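Local coordinates for protein formyltransferase (Francisella tularensis subsp. tularensis, PDB 4NV1) that belongs to the formyltransferase family and binds dTDP-4-amino-4,6-dideoxyglucose in a pocket to which its C-terminal dimerization region contributes, at residues A[106-111]-A[189-194]; A[146-151]-A[215-220]; A[207-212]-A[235-240]. One frame throughout, in Å; residues are numbered along the deposited sequence.

Contact 1: A[106-111]-A[189-194]. With 0FX (dTDP-4-amino-4,6-dideoxyglucose), chain I.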
loop_
_atom_site.group_PDB
_atom_site.type_symbol
_atom_site.label_atom_id
_atom_site.label_comp_id
_atom_site.label_asym_id
_atom_site.label_seq_id
_atom_site.Cartn_x
_atom_site.Cartn_y
_atom_site.Cartn_z
ATOM N N PRO A 106 0.360 14.784 -15.626
ATOM C CA PRO A 106 -0.985 15.391 -15.590
ATOM C C PRO A 106 -1.904 14.654 -14.679
ATOM O O PRO A 106 -2.554 15.295 -13.843
ATOM C CB PRO A 106 -1.460 15.352 -17.036
ATOM C CG PRO A 106 -0.483 14.458 -17.767
ATOM C CD PRO A 106 0.792 14.467 -17.006
ATOM N N GLN A 107 -1.919 13.323 -14.756
ATOM C CA GLN A 107 -2.822 12.572 -13.897
ATOM C C GLN A 107 -2.485 12.694 -12.392
ATOM O O GLN A 107 -3.386 12.780 -11.549
ATOM C CB GLN A 107 -3.073 11.115 -14.336
ATOM C CG GLN A 107 -2.017 10.100 -13.893
ATOM C CD GLN A 107 -0.732 10.308 -14.589
ATOM O OE1 GLN A 107 -0.653 11.095 -15.542
ATOM N NE2 GLN A 107 0.300 9.557 -14.192
ATOM N N VAL A 108 -1.205 12.796 -12.054
ATOM C CA VAL A 108 -0.845 13.002 -10.667
ATOM C C VAL A 108 -1.449 14.306 -10.182
ATOM O O VAL A 108 -2.177 14.337 -9.181
ATOM C CB VAL A 108 0.657 13.004 -10.439
ATOM C CG1 VAL A 108 0.947 13.308 -8.987
ATOM C CG2 VAL A 108 1.284 11.676 -10.837
ATOM N N PHE A 109 -1.160 15.375 -10.888
ATOM C CA PHE A 109 -1.699 16.700 -10.541
ATOM C C PHE A 109 -3.229 16.695 -10.539
ATOM O O PHE A 109 -3.803 17.360 -9.718
ATOM C CB PHE A 109 -1.120 17.793 -11.473
ATOM C CG PHE A 109 0.275 18.151 -11.124
ATOM C CD1 PHE A 109 1.330 17.475 -11.679
ATOM C CD2 PHE A 109 0.518 19.118 -10.174
ATOM C CE1 PHE A 109 2.615 17.759 -11.274
ATOM C CE2 PHE A 109 1.781 19.376 -9.743
ATOM C CZ PHE A 109 2.840 18.730 -10.349
ATOM N N SER A 110 -3.896 15.921 -11.380
ATOM C CA SER A 110 -5.348 15.939 -11.405
ATOM C C SER A 110 -5.902 15.268 -10.170
ATOM O O SER A 110 -6.908 15.722 -9.593
ATOM C CB SER A 110 -5.985 15.372 -12.702
ATOM O OG SER A 110 -5.962 16.233 -13.842
ATOM N N ILE A 111 -5.221 14.241 -9.685
ATOM C CA ILE A 111 -5.746 13.513 -8.539
ATOM C C ILE A 111 -5.731 14.428 -7.350
ATOM O O ILE A 111 -6.631 14.403 -6.475
ATOM C CB ILE A 111 -4.965 12.176 -8.276
ATOM C CG1 ILE A 111 -5.360 11.088 -9.269
ATOM C CG2 ILE A 111 -5.365 11.642 -6.906
ATOM C CD1 ILE A 111 -4.353 9.946 -9.392
ATOM N N HIS A 189 10.145 20.265 -11.923
ATOM C CA HIS A 189 10.440 20.807 -10.610
ATOM C C HIS A 189 9.161 20.924 -9.797
ATOM O O HIS A 189 9.223 20.766 -8.593
ATOM C CB HIS A 189 11.080 22.190 -10.774
ATOM C CG HIS A 189 11.447 22.897 -9.500
ATOM N ND1 HIS A 189 12.605 22.627 -8.794
ATOM C CD2 HIS A 189 10.867 23.951 -8.871
ATOM C CE1 HIS A 189 12.688 23.436 -7.752
ATOM N NE2 HIS A 189 11.645 24.249 -7.775
ATOM N N ASP A 190 8.016 21.243 -10.401
ATOM C CA ASP A 190 6.798 21.342 -9.601
ATOM C C ASP A 190 6.511 19.967 -9.009
ATOM O O ASP A 190 6.110 19.880 -7.862
ATOM C CB ASP A 190 5.588 21.805 -10.410
ATOM C CG ASP A 190 5.623 23.294 -10.740
ATOM O OD1 ASP A 190 5.962 24.133 -9.872
ATOM O OD2 ASP A 190 5.273 23.619 -11.894
ATOM N N TYR A 191 6.750 18.909 -9.787
ATOM C CA TYR A 191 6.552 17.545 -9.361
ATOM C C TYR A 191 7.521 17.244 -8.198
ATOM O O TYR A 191 7.108 16.857 -7.086
ATOM C CB TYR A 191 6.752 16.575 -10.555
ATOM C CG TYR A 191 6.620 15.121 -10.170
ATOM C CD1 TYR A 191 5.375 14.583 -9.866
ATOM C CD2 TYR A 191 7.741 14.290 -10.064
ATOM C CE1 TYR A 191 5.246 13.272 -9.452
ATOM C CE2 TYR A 191 7.630 12.971 -9.660
ATOM C CZ TYR A 191 6.381 12.468 -9.350
ATOM O OH TYR A 191 6.210 11.160 -8.956
ATOM N N LYS A 192 8.807 17.487 -8.447
ATOM C CA LYS A 192 9.862 17.158 -7.496
ATOM C C LYS A 192 9.644 17.801 -6.135
ATOM O O LYS A 192 9.846 17.153 -5.130
ATOM C CB LYS A 192 11.260 17.368 -8.097
ATOM C CG LYS A 192 11.622 16.215 -9.050
ATOM C CD LYS A 192 13.042 16.281 -9.638
ATOM C CE LYS A 192 13.980 15.158 -9.166
ATOM N NZ LYS A 192 14.093 13.988 -10.090
ATOM N N ASN A 193 9.124 19.014 -6.080
ATOM C CA ASN A 193 8.748 19.623 -4.820
ATOM C C ASN A 193 7.602 18.970 -4.046
ATOM O O ASN A 193 7.355 19.354 -2.924
ATOM C CB ASN A 193 8.374 21.095 -5.075
ATOM C CG ASN A 193 9.562 21.933 -5.544
ATOM O OD1 ASN A 193 10.716 21.701 -5.163
ATOM N ND2 ASN A 193 9.281 22.911 -6.395
ATOM N N MET A 194 6.833 18.083 -4.657
ATOM C CA MET A 194 5.703 17.448 -3.984
ATOM C C MET A 194 6.123 16.096 -3.425
ATOM O O MET A 194 5.361 15.463 -2.692
ATOM C CB MET A 194 4.582 17.117 -4.971
ATOM C CG MET A 194 4.006 18.254 -5.758
ATOM S SD MET A 194 2.336 17.809 -6.267
ATOM C CE MET A 194 2.736 16.557 -7.470
HETATM O O4P 0FX I . 4.661 8.636 -20.387
HETATM P P2 0FX I . 5.855 7.709 -20.733
HETATM O O3P 0FX I . 5.791 6.289 -21.254
HETATM O O1G 0FX I . 7.188 8.538 -20.992
HETATM C C1G 0FX I . 7.334 9.349 -22.133
HETATM C C2G 0FX I . 8.688 9.973 -21.837
HETATM O O2G 0FX I . 9.610 9.011 -21.314
HETATM C C3G 0FX I . 8.573 11.108 -20.839
HETATM O O3G 0FX I . 9.898 11.680 -20.855
HETATM C C4G 0FX I . 7.446 12.054 -21.300
HETATM N N4A 0FX I . 7.321 13.236 -20.459
HETATM C C5G 0FX I . 6.087 11.353 -21.405
HETATM C C6G 0FX I . 5.007 12.297 -21.921
HETATM O O5G 0FX I . 6.246 10.265 -22.317
HETATM O OPP 0FX I . 6.612 6.971 -19.540
HETATM P P 0FX I . 7.128 7.388 -18.103
HETATM O O1P 0FX I . 8.379 8.240 -18.058
HETATM O O2P 0FX I . 6.946 5.958 -17.608
HETATM O O5 0FX I . 5.940 8.100 -17.275
HETATM C C5 0FX I . 4.701 7.390 -17.160
HETATM C C4 0FX I . 4.053 7.598 -15.803
HETATM O O4 0FX I . 4.763 6.857 -14.826
HETATM C C3 0FX I . 4.036 9.003 -15.282
HETATM O O3 0FX I . 2.826 9.702 -15.611
HETATM C C2 0FX I . 3.992 8.811 -13.765
HETATM C C1 0FX I . 4.772 7.510 -13.576
HETATM N N11 0FX I . 6.102 7.808 -13.037
HETATM C C61 0FX I . 7.138 8.005 -13.881
HETATM C C51 0FX I . 8.386 8.305 -13.377
HETATM C C5A 0FX I . 9.617 8.595 -14.212
HETATM C C21 0FX I . 6.271 7.872 -11.701
HETATM O O21 0FX I . 5.266 7.634 -10.833
HETATM N N31 0FX I . 7.468 8.102 -11.151
HETATM C C41 0FX I . 8.491 8.309 -12.007
HETATM O O41 0FX I . 9.707 8.601 -11.560
#
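The terminal methyl of Met194 lies over one face of the Phe109 ring, its CE 3.9 Å from the ring centroid and 26° off the normal, a CH-pi contact displaced toward the rim on the CZ side. The sulfur follows obliquely, SD standing 4.6 Å from the same centroid, which makes this a Met-aromatic contact. A bend at the last torsion of Met194 (chi3 -70°) turns CE back over the ring and also brings it to 4.0 Å from Val108 CG1. While one face of Phe109 meets the methionine, the ring edge points at the backbone of the other helix, with CZ 4.0 Å from Tyr191 N, nearly in the ring plane. Two helices thus meet here through side chains alone: the axes of 106-111 and 189-194 pass 11.5 Å apart at 52°, without a hydrogen bond between them, and join a helix of the formyl transferase part to one of the C-terminal dimerization family. Tyr191 presents its ring edge, CE1 lying 4.3 Å from Val108 CG1, while Phe105 meets it edge-to-face. Packing is looser at Asp190, which is partly exposed: its CB reaches Phe109 CZ at 4.1 Å, but its carboxylate OD2 accepts a hydrogen bond from Ser187 N. On the ligand side Gln107 stays outside the apolar core; its NE2 donates an almost straight hydrogen bond of 2.9 Å to O3 of dTDP-4-amino-4,6-dideoxyglucose, and Ser147 OG is a second partner of the same nitrogen.

Contact 2: A[146-151]-A[215-220]; sequences NSFDVY and MTHPPY. With 0FX (dTDP-4-amino-4,6-dideoxyglucose), chain I.
The His217 imidazole is covered on both faces: Phe148 CA lies over one, 3.6 Å from the ring centroid, and C1 of dTDP-4-amino-4,6-dideoxyglucose over the centre of the other. Its CG lies opposite the backbone N (chi1 -161°), which swings the ring between Phe148 and the ligand. At its edge, in plane, Ser147 OG forms a 2.6 Å hydrogen bond with ND1, which, with the packing on both faces, would hold the ring's rotation; either atom could be the donor. The imidazole turns another part of its edge, at CE1, to the face of Tyr151, the planes at 74°, while Phe148 turns its own edge toward His217 in an offset pair. Tyr151 carries ligand C4 over one ring face, and its OH makes a weak hydrogen bond to O4P. Tyr220 lies against the ligand base. Asn146 N-caps the helix: OD1 accepts from Asp149 N at 2.9 Å, and Asp149 OD2 takes Asn146 N in return, completing a capping box. Phe148 N gives Thr216 O a weak hydrogen bond of 3.5 Å. The first turn of helix 147-170 is thus set against the loop that runs from helix 205-214 to strand 223-226, with Gln107 of helix 106-113 touching Val150, Tyr151 and His217.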
loop_
_atom_site.group_PDB
_atom_site.type_symbol
_atom_site.label_atom_id
_atom_site.label_comp_id
_atom_site.label_asym_id
_atom_site.label_seq_id
_atom_site.Cartn_x
_atom_site.Cartn_y
_atom_site.Cartn_z
ATOM N N ASN A 146 -5.220 4.962 -8.213
ATOM C CA ASN A 146 -3.990 5.692 -8.056
ATOM C C ASN A 146 -3.489 6.261 -9.403
ATOM O O ASN A 146 -4.144 6.125 -10.446
ATOM C CB ASN A 146 -2.938 4.753 -7.401
ATOM C CG ASN A 146 -2.633 3.533 -8.251
ATOM O OD1 ASN A 146 -2.783 3.552 -9.470
ATOM N ND2 ASN A 146 -2.238 2.428 -7.597
ATOM N N SER A 147 -2.305 6.867 -9.397
ATOM C CA SER A 147 -1.706 7.343 -10.635
ATOM C C SER A 147 -1.625 6.289 -11.709
ATOM O O SER A 147 -1.794 6.614 -12.902
ATOM C CB SER A 147 -0.363 8.043 -10.448
ATOM O OG SER A 147 0.378 8.204 -11.688
ATOM N N PHE A 148 -1.397 5.035 -11.322
ATOM C CA PHE A 148 -1.178 4.018 -12.331
ATOM C C PHE A 148 -2.503 3.675 -12.966
ATOM O O PHE A 148 -2.568 3.526 -14.179
ATOM C CB PHE A 148 -0.465 2.738 -11.855
ATOM C CG PHE A 148 -0.546 1.619 -12.854
ATOM C CD1 PHE A 148 0.541 1.268 -13.636
ATOM C CD2 PHE A 148 -1.726 0.913 -13.026
ATOM C CE1 PHE A 148 0.472 0.244 -14.568
ATOM C CE2 PHE A 148 -1.812 -0.120 -13.966
ATOM C CZ PHE A 148 -0.707 -0.449 -14.732
ATOM N N ASP A 149 -3.583 3.616 -12.206
ATOM C CA ASP A 149 -4.832 3.241 -12.811
ATOM C C ASP A 149 -5.376 4.329 -13.736
ATOM O O ASP A 149 -6.121 3.997 -14.671
ATOM C CB ASP A 149 -5.924 2.920 -11.779
ATOM C CG ASP A 149 -5.424 2.018 -10.612
ATOM O OD1 ASP A 149 -4.799 0.981 -10.926
ATOM O OD2 ASP A 149 -5.648 2.343 -9.425
ATOM N N VAL A 150 -5.170 5.593 -13.343
ATOM C CA VAL A 150 -5.672 6.709 -14.123
ATOM C C VAL A 150 -4.817 6.857 -15.367
ATOM O O VAL A 150 -5.373 7.034 -16.431
ATOM C CB VAL A 150 -5.670 8.047 -13.335
ATOM C CG1 VAL A 150 -6.167 9.165 -14.271
ATOM C CG2 VAL A 150 -6.585 7.881 -12.124
ATOM N N TYR A 151 -3.495 6.679 -15.277
ATOM C CA TYR A 151 -2.644 6.728 -16.428
ATOM C C TYR A 151 -3.087 5.653 -17.394
ATOM O O TYR A 151 -3.080 5.868 -18.634
ATOM C CB TYR A 151 -1.203 6.476 -16.027
ATOM C CG TYR A 151 -0.141 6.366 -17.118
ATOM C CD1 TYR A 151 0.526 7.503 -17.574
ATOM C CD2 TYR A 151 0.296 5.132 -17.584
ATOM C CE1 TYR A 151 1.543 7.431 -18.511
ATOM C CE2 TYR A 151 1.341 5.039 -18.512
ATOM C CZ TYR A 151 1.945 6.204 -18.988
ATOM O OH TYR A 151 2.981 6.190 -19.905
ATOM N N MET A 215 0.609 9.852 -5.839
ATOM C CA MET A 215 2.026 9.514 -5.873
ATOM C C MET A 215 2.388 8.032 -5.954
ATOM O O MET A 215 3.586 7.705 -5.956
ATOM C CB MET A 215 2.717 10.114 -4.640
ATOM C CG MET A 215 2.676 11.621 -4.500
ATOM S SD MET A 215 3.469 12.579 -5.793
ATOM C CE MET A 215 5.166 12.525 -5.307
ATOM N N THR A 216 1.376 7.185 -6.108
ATOM C CA THR A 216 1.496 5.758 -6.203
ATOM C C THR A 216 1.297 5.240 -7.622
ATOM O O THR A 216 0.215 5.351 -8.236
ATOM C CB THR A 216 0.574 5.012 -5.196
ATOM O OG1 THR A 216 0.793 5.498 -3.853
ATOM C CG2 THR A 216 0.845 3.530 -5.262
ATOM N N HIS A 217 2.404 4.724 -8.155
ATOM C CA HIS A 217 2.505 4.301 -9.537
ATOM C C HIS A 217 3.629 3.236 -9.609
ATOM O O HIS A 217 4.760 3.616 -9.917
ATOM C CB HIS A 217 2.819 5.506 -10.412
ATOM C CG HIS A 217 2.519 5.295 -11.869
ATOM N ND1 HIS A 217 1.679 6.119 -12.590
ATOM C CD2 HIS A 217 2.932 4.339 -12.738
ATOM C CE1 HIS A 217 1.575 5.672 -13.826
ATOM N NE2 HIS A 217 2.325 4.590 -13.941
ATOM N N PRO A 218 3.300 1.955 -9.315
ATOM C CA PRO A 218 4.348 0.942 -9.407
ATOM C C PRO A 218 4.936 0.979 -10.819
ATOM O O PRO A 218 4.225 1.215 -11.788
ATOM C CB PRO A 218 3.619 -0.372 -9.158
ATOM C CG PRO A 218 2.414 -0.020 -8.410
ATOM C CD PRO A 218 2.010 1.355 -8.925
ATOM N N PRO A 219 6.227 0.689 -10.954
ATOM C CA PRO A 219 7.033 0.245 -9.833
ATOM C C PRO A 219 7.848 1.433 -9.407
ATOM O O PRO A 219 8.909 1.271 -8.819
ATOM C CB PRO A 219 7.880 -0.876 -10.446
ATOM C CG PRO A 219 8.028 -0.489 -11.888
ATOM C CD PRO A 219 6.925 0.488 -12.240
ATOM N N TYR A 220 7.370 2.656 -9.638
ATOM C CA TYR A 220 8.202 3.760 -9.205
ATOM C C TYR A 220 8.145 4.026 -7.686
ATOM O O TYR A 220 7.158 3.745 -7.018
ATOM C CB TYR A 220 7.865 5.013 -9.991
ATOM C CG TYR A 220 8.036 4.823 -11.479
ATOM C CD1 TYR A 220 6.948 4.588 -12.283
ATOM C CD2 TYR A 220 9.293 4.820 -12.073
ATOM C CE1 TYR A 220 7.079 4.461 -13.640
ATOM C CE2 TYR A 220 9.442 4.687 -13.437
ATOM C CZ TYR A 220 8.320 4.504 -14.214
ATOM O OH TYR A 220 8.376 4.342 -15.576
HETATM O O4P 0FX I . 4.661 8.636 -20.387
HETATM P P2 0FX I . 5.855 7.709 -20.733
HETATM O O3P 0FX I . 5.791 6.289 -21.254
HETATM O O1G 0FX I . 7.188 8.538 -20.992
HETATM C C1G 0FX I . 7.334 9.349 -22.133
HETATM C C2G 0FX I . 8.688 9.973 -21.837
HETATM O O2G 0FX I . 9.610 9.011 -21.314
HETATM C C3G 0FX I . 8.573 11.108 -20.839
HETATM O O3G 0FX I . 9.898 11.680 -20.855
HETATM C C4G 0FX I . 7.446 12.054 -21.300
HETATM N N4A 0FX I . 7.321 13.236 -20.459
HETATM C C5G 0FX I . 6.087 11.353 -21.405
HETATM C C6G 0FX I . 5.007 12.297 -21.921
HETATM O O5G 0FX I . 6.246 10.265 -22.317
HETATM O OPP 0FX I . 6.612 6.971 -19.540
HETATM P P 0FX I . 7.128 7.388 -18.103
HETATM O O1P 0FX I . 8.379 8.240 -18.058
HETATM O O2P 0FX I . 6.946 5.958 -17.608
HETATM O O5 0FX I . 5.940 8.100 -17.275
HETATM C C5 0FX I . 4.701 7.390 -17.160
HETATM C C4 0FX I . 4.053 7.598 -15.803
HETATM O O4 0FX I . 4.763 6.857 -14.826
HETATM C C3 0FX I . 4.036 9.003 -15.282
HETATM O O3 0FX I . 2.826 9.702 -15.611
HETATM C C2 0FX I . 3.992 8.811 -13.765
HETATM C C1 0FX I . 4.772 7.510 -13.576
HETATM N N11 0FX I . 6.102 7.808 -13.037
HETATM C C61 0FX I . 7.138 8.005 -13.881
HETATM C C51 0FX I . 8.386 8.305 -13.377
HETATM C C5A 0FX I . 9.617 8.595 -14.212
HETATM C C21 0FX I . 6.271 7.872 -11.701
HETATM O O21 0FX I . 5.266 7.634 -10.833
HETATM N N31 0FX I . 7.468 8.102 -11.151
HETATM C C41 0FX I . 8.491 8.309 -12.007
HETATM O O41 0FX I . 9.707 8.601 -11.560
#

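Contact 3: A[207-212]-A[235-240]; sequences EAIDYL and VALELE
Leu237 has CG anti to its backbone N (chi1 -172°), which carries CD2 toward the helix, where it lies 3.8 Å from Ile209 O and 3.9 Å from Leu212 CB. Leu212 takes the other course, with CG anti to its carbonyl carbon (chi1 -73°), and reaches along the strand so that its CD2 meets Val235 CG2 at 3.6 Å. The CB atoms of Leu212 and Leu237 stand 3.9 Å apart, close to where the backbones come nearest. Ile209 CG2 adds a looser touch, 4.1 Å from Leu237 CD2, and Leu239 CD2 comes only to 4.5 Å from Ile209 CG2. Val235, Leu237 and Leu239 all point their side chains at the helix, as alternate residues of a strand do, while Ala236 points away from it. The strand runs across the helix at 104°, and no hydrogen bond joins the two segments. Thr216 OG1 bridges them instead, bonded to Leu212 O and Leu237 N. Val235 to Glu240 also pair antiparallel with a strand of the second subunit, and Ala208 packs on Ala208 of that subunit; a helix packed on a sheet continued across the dimer interface fits the C-terminal dimerization family.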
loop_
_atom_site.group_PDB
_atom_site.type_symbol
_atom_site.label_atom_id
_atom_site.label_comp_id
_atom_site.label_asym_id
_atom_site.label_seq_id
_atom_site.Cartn_x
_atom_site.Cartn_y
_atom_site.Cartn_z
ATOM N N GLU A 207 -7.498 14.543 1.725
ATOM C CA GLU A 207 -6.330 15.120 1.110
ATOM C C GLU A 207 -5.041 14.256 1.225
ATOM O O GLU A 207 -4.198 14.311 0.326
ATOM C CB GLU A 207 -6.022 16.448 1.794
ATOM C CG GLU A 207 -6.875 17.636 1.357
ATOM C CD GLU A 207 -6.371 18.911 2.038
ATOM O OE1 GLU A 207 -6.285 18.978 3.283
ATOM O OE2 GLU A 207 -5.990 19.870 1.337
ATOM N N ALA A 208 -4.847 13.591 2.366
ATOM C CA ALA A 208 -3.634 12.789 2.548
ATOM C C ALA A 208 -3.769 11.618 1.625
ATOM O O ALA A 208 -2.820 11.241 0.960
ATOM C CB ALA A 208 -3.448 12.335 4.005
ATOM N N ILE A 209 -4.962 11.044 1.608
ATOM C CA ILE A 209 -5.231 9.915 0.764
ATOM C C ILE A 209 -5.102 10.247 -0.725
ATOM O O ILE A 209 -4.495 9.470 -1.487
ATOM C CB ILE A 209 -6.572 9.289 1.119
ATOM C CG1 ILE A 209 -6.358 8.567 2.428
ATOM C CG2 ILE A 209 -7.057 8.352 0.021
ATOM C CD1 ILE A 209 -7.660 8.197 3.094
ATOM N N ASP A 210 -5.680 11.370 -1.130
ATOM C CA ASP A 210 -5.597 11.831 -2.531
ATOM C C ASP A 210 -4.149 12.088 -2.828
ATOM O O ASP A 210 -3.690 11.575 -3.820
ATOM C CB ASP A 210 -6.486 13.034 -2.838
ATOM C CG ASP A 210 -7.964 12.662 -2.830
ATOM O OD1 ASP A 210 -8.320 11.451 -2.770
ATOM O OD2 ASP A 210 -8.777 13.603 -2.869
ATOM N N TYR A 211 -3.405 12.728 -1.939
ATOM C CA TYR A 211 -1.985 12.901 -2.209
ATOM C C TYR A 211 -1.225 11.535 -2.351
ATOM O O TYR A 211 -0.379 11.342 -3.245
ATOM C CB TYR A 211 -1.341 13.758 -1.122
ATOM C CG TYR A 211 0.167 13.761 -1.192
ATOM C CD1 TYR A 211 0.845 14.661 -1.979
ATOM C CD2 TYR A 211 0.908 12.818 -0.502
ATOM C CE1 TYR A 211 2.226 14.647 -2.070
ATOM C CE2 TYR A 211 2.280 12.800 -0.574
ATOM C CZ TYR A 211 2.951 13.689 -1.381
ATOM O OH TYR A 211 4.337 13.648 -1.476
ATOM N N LEU A 212 -1.453 10.623 -1.415
ATOM C CA LEU A 212 -0.744 9.332 -1.404
ATOM C C LEU A 212 -1.059 8.491 -2.661
ATOM O O LEU A 212 -0.160 7.929 -3.327
ATOM C CB LEU A 212 -1.070 8.572 -0.103
ATOM C CG LEU A 212 -0.341 9.230 1.065
ATOM C CD1 LEU A 212 -0.820 8.740 2.416
ATOM C CD2 LEU A 212 1.166 9.111 0.903
ATOM N N VAL A 235 6.778 5.978 0.516
ATOM C CA VAL A 235 5.464 5.578 0.912
ATOM C C VAL A 235 4.676 5.370 -0.350
ATOM O O VAL A 235 4.868 6.132 -1.265
ATOM C CB VAL A 235 4.859 6.656 1.812
ATOM C CG1 VAL A 235 5.799 6.976 2.945
ATOM C CG2 VAL A 235 4.601 7.963 1.074
ATOM N N ALA A 236 3.768 4.402 -0.375
ATOM C CA ALA A 236 2.854 4.110 -1.475
ATOM C C ALA A 236 1.548 3.720 -0.856
ATOM O O ALA A 236 1.553 3.114 0.222
ATOM C CB ALA A 236 3.304 2.931 -2.342
ATOM N N LEU A 237 0.437 3.952 -1.536
ATOM C CA LEU A 237 -0.824 3.557 -0.926
ATOM C C LEU A 237 -1.532 2.477 -1.693
ATOM O O LEU A 237 -1.424 2.444 -2.909
ATOM C CB LEU A 237 -1.693 4.793 -0.868
ATOM C CG LEU A 237 -3.002 4.662 -0.089
ATOM C CD1 LEU A 237 -2.706 4.655 1.398
ATOM C CD2 LEU A 237 -3.871 5.857 -0.421
ATOM N N GLU A 238 -2.212 1.558 -1.032
ATOM C CA GLU A 238 -2.971 0.556 -1.717
ATOM C C GLU A 238 -4.427 0.763 -1.394
ATOM O O GLU A 238 -4.790 0.998 -0.222
ATOM C CB GLU A 238 -2.669 -0.851 -1.207
ATOM C CG GLU A 238 -1.235 -1.329 -1.228
ATOM C CD GLU A 238 -1.109 -2.633 -0.421
ATOM O OE1 GLU A 238 -2.017 -3.489 -0.570
ATOM O OE2 GLU A 238 -0.166 -2.790 0.390
ATOM N N LEU A 239 -5.280 0.578 -2.388
ATOM C CA LEU A 239 -6.712 0.777 -2.203
ATOM C C LEU A 239 -7.471 -0.349 -2.857
ATOM O O LEU A 239 -7.171 -0.728 -3.981
ATOM C CB LEU A 239 -7.168 2.066 -2.875
ATOM C CG LEU A 239 -6.427 3.247 -2.334
ATOM C CD1 LEU A 239 -5.729 4.016 -3.408
ATOM C CD2 LEU A 239 -7.347 4.198 -1.606
ATOM N N GLU A 240 -8.550 -0.784 -2.218
ATOM C CA GLU A 240 -9.324 -1.872 -2.777
ATOM C C GLU A 240 -10.781 -1.654 -2.509
ATOM O O GLU A 240 -11.238 -1.588 -1.365
ATOM C CB GLU A 240 -8.869 -3.245 -2.266
ATOM C CG GLU A 240 -9.784 -4.382 -2.714
ATOM C CD GLU A 240 -9.205 -5.781 -2.493
ATOM O OE1 GLU A 240 -9.619 -6.686 -3.254
ATOM O OE2 GLU A 240 -8.349 -5.974 -1.590
#

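In the fold
Contacts 1 and 2 have centres about 12 Å apart and both touch the bound dTDP-4-amino-4,6-dideoxyglucose; the centre of contact 3 lies about 10 Å from that of contact 2 and about 14 Å from that of contact 1, farther from the chain centre. Along the sequence contacts 1 and 2 interleave, as do contacts 2 and 3, whereas contact 1 closes before contact 3 opens. The first two each join the formyl transferase part to the C-terminal dimerization part, while contact 3 lies wholly within the latter. Ile111 packs on Asp210 between contacts 1 and 3. Thr216, in the loop that also carries His217 and Tyr220 of the pocket, is bonded to the strand that pairs with the second subunit.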